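Local coordinates for pantothenate synthetase (PDB 3N8H), which probably condenses pantoate with beta-alanine, using ATP and a pantoyl-adenylate intermediate, to make pantothenate as a homodimer, at residues Q78-I81 against Q82-A85. Numbering follows the deposited sequence.
Sequences QQDI and QILA
Gln-78 and Gln-82 make the first of four successive i to i+4 bonds in these two turns of amphipathic alpha-helix, the N of Gln-82 donating to the O of Gln-78 at 3.0 Å in a nearly straight bond. The CG of Gln-82 lies close beside that same carbonyl oxygen, and its extended chain runs back beside the first turn and crosses Gln-79 at about a right angle, OE1 4.1 Å from NE2 of Gln-79. One residue on, Gln-79 accepts from the amide of Ile-83 and also meets its side chain. The glutamine chain bends at chi2 (94°), which brings its amide carbon CD within 3.5 Å of the CD1 methyl of Ile-83; CG and NE2 lie about as near, so the methyl packs along the end of the chain. With chi2 at 132°, off a staggered value, Ile-83 sets CD1 tightly against the O of Gln-79, at 3.0 Å. Asp-80 meets the next turn chiefly through its backbone: its O receives the N of Leu-84, while CG of Leu-84 lies 3.3 Å from that oxygen. The buried carboxylate instead turns inward, OD1 accepting from the amide of Leu-35 and OD2 from that of Ala-34, consistent with the helix holding this predicted ATP-binding loop from behind, with bound AMP about 9 Å from the Asp-80 side chain. Ile-81 completes the series, its O taking the N of Ala-85 (173°), with the alanine CB 3.5 Å from the same oxygen. The glutamines and Ala-85 remain on the exposed side of helix 77-86, whereas Ile-81 and Leu-84 pack on Met-4 and on Leu-92 of strand 91-93, and Leu-84 reaches Val-55 and Ile-57 of the adjacent strand 52-57, seating the helix against the parallel sheet.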
loop_
_atom_site.group_PDB
_atom_site.type_symbol
_atom_site.label_atom_id
_atom_site.label_comp_id
_atom_site.label_asym_id
_atom_site.label_seq_id
_atom_site.Cartn_x
_atom_site.Cartn_y
_atom_site.Cartn_z
ATOM N N GLN A 78 26.400 -5.218 -16.195
ATOM C CA GLN A 78 27.351 -6.324 -16.380
ATOM C C GLN A 78 28.328 -6.424 -15.203
ATOM O O GLN A 78 28.626 -7.517 -14.722
ATOM C CB GLN A 78 28.095 -6.232 -17.716
ATOM C CG GLN A 78 27.193 -6.448 -18.940
ATOM C CD GLN A 78 26.192 -7.595 -18.762
ATOM O OE1 GLN A 78 26.577 -8.761 -18.656
ATOM N NE2 GLN A 78 24.896 -7.261 -18.747
ATOM N N GLN A 79 28.807 -5.280 -14.722
ATOM C CA GLN A 79 29.700 -5.279 -13.573
ATOM C C GLN A 79 28.964 -5.792 -12.324
ATOM O O GLN A 79 29.514 -6.580 -11.537
ATOM C CB GLN A 79 30.286 -3.885 -13.372
ATOM C CG GLN A 79 30.593 -3.530 -11.930
ATOM C CD GLN A 79 32.028 -3.829 -11.530
ATOM O OE1 GLN A 79 32.720 -2.970 -10.973
ATOM N NE2 GLN A 79 32.480 -5.050 -11.805
ATOM N N ASP A 80 27.714 -5.355 -12.161
ATOM C CA ASP A 80 26.882 -5.784 -11.037
ATOM C C ASP A 80 26.681 -7.308 -11.047
ATOM O O ASP A 80 26.789 -7.994 -10.011
ATOM C CB ASP A 80 25.518 -5.084 -11.088
ATOM C CG ASP A 80 25.597 -3.575 -10.807
ATOM O OD1 ASP A 80 26.654 -3.073 -10.326
ATOM O OD2 ASP A 80 24.571 -2.894 -11.069
ATOM N N ILE A 81 26.376 -7.833 -12.224
ATOM C CA ILE A 81 26.204 -9.272 -12.385
ATOM C C ILE A 81 27.472 -10.026 -11.988
ATOM O O ILE A 81 27.403 -10.996 -11.227
ATOM C CB ILE A 81 25.763 -9.642 -13.813
ATOM C CG1 ILE A 81 24.303 -9.242 -14.024
ATOM C CG2 ILE A 81 25.949 -11.145 -14.071
ATOM C CD1 ILE A 81 23.842 -9.322 -15.461
ATOM N N GLN A 82 28.626 -9.572 -12.473
ATOM C CA GLN A 82 29.907 -10.187 -12.081
ATOM C C GLN A 82 30.140 -10.190 -10.559
ATOM O O GLN A 82 30.610 -11.192 -9.989
ATOM C CB GLN A 82 31.090 -9.511 -12.780
ATOM C CG GLN A 82 31.307 -9.935 -14.220
ATOM C CD GLN A 82 32.544 -9.272 -14.798
ATOM O OE1 GLN A 82 32.814 -8.104 -14.513
ATOM N NE2 GLN A 82 33.317 -10.021 -15.599
ATOM N N ILE A 83 29.830 -9.065 -9.912
ATOM C CA ILE A 83 29.961 -8.966 -8.462
ATOM C C ILE A 83 29.102 -10.003 -7.735
ATOM O O ILE A 83 29.585 -10.743 -6.871
ATOM C CB ILE A 83 29.580 -7.565 -7.977
ATOM C CG1 ILE A 83 30.722 -6.593 -8.277
ATOM C CG2 ILE A 83 29.304 -7.580 -6.486
ATOM C CD1 ILE A 83 30.275 -5.327 -8.919
ATOM N N LEU A 84 27.826 -10.059 -8.108
ATOM C CA LEU A 84 26.872 -10.953 -7.475
ATOM C C LEU A 84 27.250 -12.415 -7.655
ATOM O O LEU A 84 27.207 -13.213 -6.710
ATOM C CB LEU A 84 25.482 -10.684 -8.036
ATOM C CG LEU A 84 24.961 -9.298 -7.638
ATOM C CD1 LEU A 84 23.676 -8.976 -8.374
ATOM C CD2 LEU A 84 24.761 -9.232 -6.122
ATOM N N ALA A 85 27.596 -12.773 -8.879
ATOM C CA ALA A 85 28.092 -14.115 -9.154
ATOM C C ALA A 85 29.315 -14.527 -8.299
ATOM O O ALA A 85 29.407 -15.677 -7.857
ATOM C CB ALA A 85 28.373 -14.280 -10.646
#